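Local structure of monosaccharide ABC transporter substrate-binding protein, CUT2 family (4YHS) at residues G97-L102 / G123-D128; N103-Q108 / D128-V133. The protein probably binds a monosaccharide or related solute in the periplasm and passes it to a CUT2-family ABC importer. All coordinates share one frame; numbering follows the deposited sequence.

Contact 1 (G97-L102 / G123-D128); sequences GGYTEL and GAISAD
Gly98 O takes the amide of Glu101 at 3.0 Å (N to O), closing a type I beta turn, and the same oxygen also lies 3.4 Å from Ile125 CD1. Two carbonyl oxygens touch that methyl from different sides, the second being Glu101 O at 3.3 Å. Ile125 supplies most of what the 123-128 loop contributes: CG1 lies anti to its carbonyl carbon (chi1 -80°) and CD1 continues the extended chain into the turn, while the branch CG2 reaches Tyr99 O at 3.4 Å and Leu102 CB at 4.0 Å. The Tyr99 ring lies along the backbone and CG1 of Ile125, its CD1 4.0 Å from CG1. Replacing Ile125 by an alanine would probably leave a gap between its backbone and the turn, and Leu102 CB without the CG2 it packs on. At the edge of the tyrosine ring, near its plane, lies Ala124 O, and Asn149 ties the two loops together by donating from ND2 to this oxygen while also bonding to Tyr99 OH. His67 meets the tyrosine ring with its plane steeply turned. Loops such as these, following parallel strands 90-95 and 119-122, border the ligand cleft in the Rossmann-like lobes of periplasmic binding proteins.

Contact 2 (N103-Q108 / D128-V133); sequences NKQISQ and DGLNKV
Gly129 is the first residue of 128-133 to meet the helix, its carbonyl O touching the methyl CD1 of Ile106 at 3.6 Å. The isoleucine gets there because CG1 points anti to its own carbonyl carbon (chi1 -69°) and the chain then runs on extended (chi2 173°). Leu130 follows and makes the central packing with a fork of two methyls. One of them, CD2, presses on Ile106 CG1 at 3.5 Å, the two side chains running antiparallel alongside one another. The other, CD1, lies 3.7 Å from Gln105 OE1, the leucine lying roughly perpendicular to the glutamine chain. This amide is buried, yet its polar atoms are satisfied elsewhere: NE2 bonds to Ser64 OG, and further bonds from both its polar atoms go to the backbone of the 123-128 loop. The leucine therefore packs against a group whose rotation is already fixed. At Asn131 the chain turns into a helix, its N bonding to Asp128 O at 3.1 Å in a type I turn, and ND2 reaches Ser152 OG. Val133, whose CB is directed at the partner helix, closes the walk, that CB loosely meeting Ile106 CG2 at 4.5 Å. Helix 131-138 and the turn before it thus pack on helix 102-115, Val133 and Leu130 both touching Ile109, while Leu130 and Gln105 also rest on Ile122 of strand 119-122.

In the fold
Contacts 1 and 2 adjoin, their centres 8 Å apart: loops meet in the first, and the chain runs on into paired helices in the second. Gln105 joins them, OE1 lying 3.0 Å from Ile125 N and NE2 3.0 Å from Gly123 O, so a helix side chain probably fixes the backbone of the loop that carries Ile125. Leu130 continues the apolar packing, its CD2 3.5 Å from Leu102 CD1 and its CD1 3.7 Å from Ala124 CB. A bound bis-tris molecule, probably from the crystallisation liquor, lies about 5 Å from the Tyr99 side chain, consistent with contact 1 bordering the solute pocket.

Contact 1 (G97-L102 / G123-D128)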
loop_
_atom_site.group_PDB
_atom_site.type_symbol
_atom_site.label_atom_id
_atom_site.label_comp_id
_atom_site.label_asym_id
_atom_site.label_seq_id
_atom_site.Cartn_x
_atom_site.Cartn_y
_atom_site.Cartn_z
ATOM N N GLY A 97 -4.759 18.086 -1.256
ATOM C CA GLY A 97 -5.909 18.067 -2.131
ATOM C C GLY A 97 -5.764 17.322 -3.449
ATOM O O GLY A 97 -6.698 17.291 -4.229
ATOM N N GLY A 98 -4.641 16.658 -3.685
ATOM C CA GLY A 98 -4.503 15.903 -4.918
ATOM C C GLY A 98 -3.076 15.790 -5.392
ATOM O O GLY A 98 -2.229 16.598 -5.017
ATOM N N TYR A 99 -2.808 14.789 -6.222
ATOM C CA TYR A 99 -1.460 14.592 -6.742
ATOM C C TYR A 99 -1.042 15.653 -7.769
ATOM O O TYR A 99 0.114 15.686 -8.197
ATOM C CB TYR A 99 -1.334 13.182 -7.326
ATOM C CG TYR A 99 -1.013 12.123 -6.281
ATOM C CD1 TYR A 99 0.212 12.122 -5.627
ATOM C CD2 TYR A 99 -1.929 11.134 -5.959
ATOM C CE1 TYR A 99 0.506 11.167 -4.662
ATOM C CE2 TYR A 99 -1.641 10.154 -4.992
ATOM C CZ TYR A 99 -0.417 10.190 -4.352
ATOM O OH TYR A 99 -0.098 9.274 -3.395
ATOM N N THR A 100 -1.951 16.556 -8.134
ATOM C CA THR A 100 -1.587 17.692 -8.949
ATOM C C THR A 100 -0.984 18.833 -8.107
ATOM O O THR A 100 -0.564 19.868 -8.634
ATOM C CB THR A 100 -2.816 18.263 -9.711
ATOM O OG1 THR A 100 -3.879 18.509 -8.785
ATOM C CG2 THR A 100 -3.295 17.275 -10.765
ATOM N N GLU A 101 -0.949 18.647 -6.799
ATOM C CA GLU A 101 -0.753 19.774 -5.883
ATOM C C GLU A 101 0.585 19.755 -5.145
ATOM O O GLU A 101 0.636 20.068 -3.956
ATOM C CB GLU A 101 -1.896 19.816 -4.858
ATOM C CG GLU A 101 -3.283 19.918 -5.500
ATOM C CD GLU A 101 -3.405 21.110 -6.405
ATOM O OE1 GLU A 101 -3.270 22.250 -5.902
ATOM O OE2 GLU A 101 -3.588 20.916 -7.629
ATOM N N LEU A 102 1.672 19.459 -5.855
ATOM C CA LEU A 102 2.990 19.468 -5.237
ATOM C C LEU A 102 3.292 20.822 -4.560
ATOM O O LEU A 102 3.801 20.851 -3.457
ATOM C CB LEU A 102 4.067 19.146 -6.266
ATOM C CG LEU A 102 5.519 19.264 -5.782
ATOM C CD1 LEU A 102 5.850 18.200 -4.773
ATOM C CD2 LEU A 102 6.488 19.214 -6.943
ATOM N N GLY A 123 3.736 11.859 3.130
ATOM C CA GLY A 123 3.321 11.040 2.010
ATOM C C GLY A 123 3.491 11.887 0.763
ATOM O O GLY A 123 2.643 12.722 0.447
ATOM N N ALA A 124 4.608 11.680 0.062
ATOM C CA ALA A 124 5.067 12.630 -0.942
ATOM C C ALA A 124 4.308 12.555 -2.255
ATOM O O ALA A 124 4.084 11.472 -2.794
ATOM C CB ALA A 124 6.533 12.427 -1.197
ATOM N N ILE A 125 3.963 13.726 -2.795
ATOM C CA ILE A 125 3.296 13.769 -4.078
ATOM C C ILE A 125 4.263 13.329 -5.197
ATOM O O ILE A 125 3.844 12.724 -6.169
ATOM C CB ILE A 125 2.717 15.189 -4.340
ATOM C CG1 ILE A 125 1.387 15.328 -3.583
ATOM C CG2 ILE A 125 2.519 15.451 -5.836
ATOM C CD1 ILE A 125 0.818 16.759 -3.529
ATOM N N SER A 126 5.557 13.628 -5.075
ATOM C CA SER A 126 6.507 13.041 -6.016
ATOM C C SER A 126 7.806 12.646 -5.310
ATOM O O SER A 126 8.104 13.110 -4.218
ATOM C CB SER A 126 6.783 13.993 -7.196
ATOM O OG SER A 126 7.781 14.961 -6.923
ATOM N N ALA A 127 8.558 11.758 -5.940
ATOM C CA ALA A 127 9.785 11.234 -5.346
ATOM C C ALA A 127 10.865 12.283 -5.093
ATOM O O ALA A 127 11.563 12.191 -4.079
ATOM C CB ALA A 127 10.355 10.123 -6.234
ATOM N N ASP A 128 11.007 13.254 -6.009
ATOM C CA ASP A 128 12.057 14.269 -5.974
ATOM C C ASP A 128 11.568 15.676 -5.621
ATOM O O ASP A 128 12.372 16.540 -5.325
ATOM C CB ASP A 128 12.737 14.389 -7.337
ATOM C CG ASP A 128 13.219 13.060 -7.874
ATOM O OD1 ASP A 128 13.408 12.105 -7.077
ATOM O OD2 ASP A 128 13.413 12.986 -9.109
#

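Contact 2 (N103-Q108 / D128-V133)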
loop_
_atom_site.group_PDB
_atom_site.type_symbol
_atom_site.label_atom_id
_atom_site.label_comp_id
_atom_site.label_asym_id
_atom_site.label_seq_id
_atom_site.Cartn_x
_atom_site.Cartn_y
_atom_site.Cartn_z
ATOM N N ASN A 103 2.993 21.935 -5.220
ATOM C CA ASN A 103 3.305 23.245 -4.652
ATOM C C ASN A 103 2.561 23.527 -3.360
ATOM O O ASN A 103 3.093 24.183 -2.465
ATOM C CB ASN A 103 3.012 24.339 -5.663
ATOM C CG ASN A 103 3.974 24.314 -6.817
ATOM O OD1 ASN A 103 5.115 23.871 -6.672
ATOM N ND2 ASN A 103 3.520 24.775 -7.981
ATOM N N LYS A 104 1.348 23.002 -3.234
ATOM C CA LYS A 104 0.586 23.189 -2.002
ATOM C C LYS A 104 1.195 22.315 -0.900
ATOM O O LYS A 104 1.284 22.727 0.248
ATOM C CB LYS A 104 -0.890 22.884 -2.217
ATOM C CG LYS A 104 -1.702 22.770 -0.952
ATOM C CD LYS A 104 -1.758 24.073 -0.194
ATOM C CE LYS A 104 -2.834 24.999 -0.761
ATOM N NZ LYS A 104 -3.541 25.725 0.336
ATOM N N GLN A 105 1.683 21.136 -1.252
ATOM C CA GLN A 105 2.297 20.291 -0.243
ATOM C C GLN A 105 3.583 20.948 0.266
ATOM O O GLN A 105 3.847 20.958 1.460
ATOM C CB GLN A 105 2.570 18.898 -0.782
ATOM C CG GLN A 105 3.248 18.020 0.250
ATOM C CD GLN A 105 3.267 16.581 -0.137
ATOM O OE1 GLN A 105 3.642 16.245 -1.251
ATOM N NE2 GLN A 105 2.861 15.702 0.794
ATOM N N ILE A 106 4.355 21.553 -0.632
ATOM C CA ILE A 106 5.545 22.260 -0.223
ATOM C C ILE A 106 5.192 23.381 0.760
ATOM O O ILE A 106 5.809 23.472 1.821
ATOM C CB ILE A 106 6.314 22.784 -1.446
ATOM C CG1 ILE A 106 6.901 21.589 -2.216
ATOM C CG2 ILE A 106 7.423 23.745 -1.022
ATOM C CD1 ILE A 106 7.550 21.973 -3.540
ATOM N N SER A 107 4.199 24.206 0.425
ATOM C CA SER A 107 3.823 25.322 1.289
ATOM C C SER A 107 3.252 24.827 2.628
ATOM O O SER A 107 3.535 25.413 3.674
ATOM C CB SER A 107 2.814 26.250 0.585
ATOM O OG SER A 107 1.697 25.545 0.077
ATOM N N GLN A 108 2.470 23.750 2.600
ATOM C CA GLN A 108 1.878 23.206 3.830
ATOM C C GLN A 108 2.956 22.678 4.790
ATOM O O GLN A 108 2.881 22.896 6.009
ATOM C CB GLN A 108 0.871 22.097 3.506
ATOM C CG GLN A 108 -0.433 22.585 2.942
ATOM C CD GLN A 108 -1.383 21.448 2.624
ATOM O OE1 GLN A 108 -0.991 20.435 2.044
ATOM N NE2 GLN A 108 -2.651 21.622 2.989
ATOM N N ASP A 128 11.007 13.254 -6.009
ATOM C CA ASP A 128 12.057 14.269 -5.974
ATOM C C ASP A 128 11.568 15.676 -5.621
ATOM O O ASP A 128 12.372 16.540 -5.325
ATOM C CB ASP A 128 12.737 14.389 -7.337
ATOM C CG ASP A 128 13.219 13.060 -7.874
ATOM O OD1 ASP A 128 13.408 12.105 -7.077
ATOM O OD2 ASP A 128 13.413 12.986 -9.109
ATOM N N GLY A 129 10.262 15.917 -5.716
ATOM C CA GLY A 129 9.748 17.280 -5.727
ATOM C C GLY A 129 9.857 18.014 -4.398
ATOM O O GLY A 129 9.807 19.240 -4.343
ATOM N N LEU A 130 9.965 17.242 -3.317
ATOM C CA LEU A 130 10.077 17.796 -1.965
ATOM C C LEU A 130 11.519 17.803 -1.458
ATOM O O LEU A 130 11.779 18.206 -0.323
ATOM C CB LEU A 130 9.233 16.990 -0.986
ATOM C CG LEU A 130 7.770 16.779 -1.350
ATOM C CD1 LEU A 130 7.145 15.920 -0.268
ATOM C CD2 LEU A 130 7.065 18.122 -1.498
ATOM N N ASN A 131 12.453 17.365 -2.292
ATOM C CA ASN A 131 13.846 17.234 -1.859
ATOM C C ASN A 131 14.462 18.557 -1.377
ATOM O O ASN A 131 15.221 18.585 -0.414
ATOM C CB ASN A 131 14.681 16.643 -2.995
ATOM C CG ASN A 131 14.453 15.155 -3.173
ATOM O OD1 ASN A 131 13.593 14.554 -2.502
ATOM N ND2 ASN A 131 15.204 14.546 -4.098
ATOM N N LYS A 132 14.147 19.654 -2.039
ATOM C CA LYS A 132 14.685 20.937 -1.610
ATOM C C LYS A 132 14.153 21.313 -0.215
ATOM O O LYS A 132 14.930 21.672 0.682
ATOM C CB LYS A 132 14.343 22.010 -2.628
ATOM C CG LYS A 132 14.812 23.394 -2.272
ATOM C CD LYS A 132 14.524 24.346 -3.423
ATOM C CE LYS A 132 15.048 25.745 -3.152
ATOM N NZ LYS A 132 14.819 26.171 -1.743
ATOM N N VAL A 133 12.845 21.221 -0.010
ATOM C CA VAL A 133 12.294 21.612 1.286
ATOM C C VAL A 133 12.685 20.609 2.385
ATOM O O VAL A 133 12.935 21.001 3.534
ATOM C CB VAL A 133 10.750 21.783 1.245
ATOM C CG1 VAL A 133 10.019 20.457 0.914
ATOM C CG2 VAL A 133 10.248 22.372 2.575
#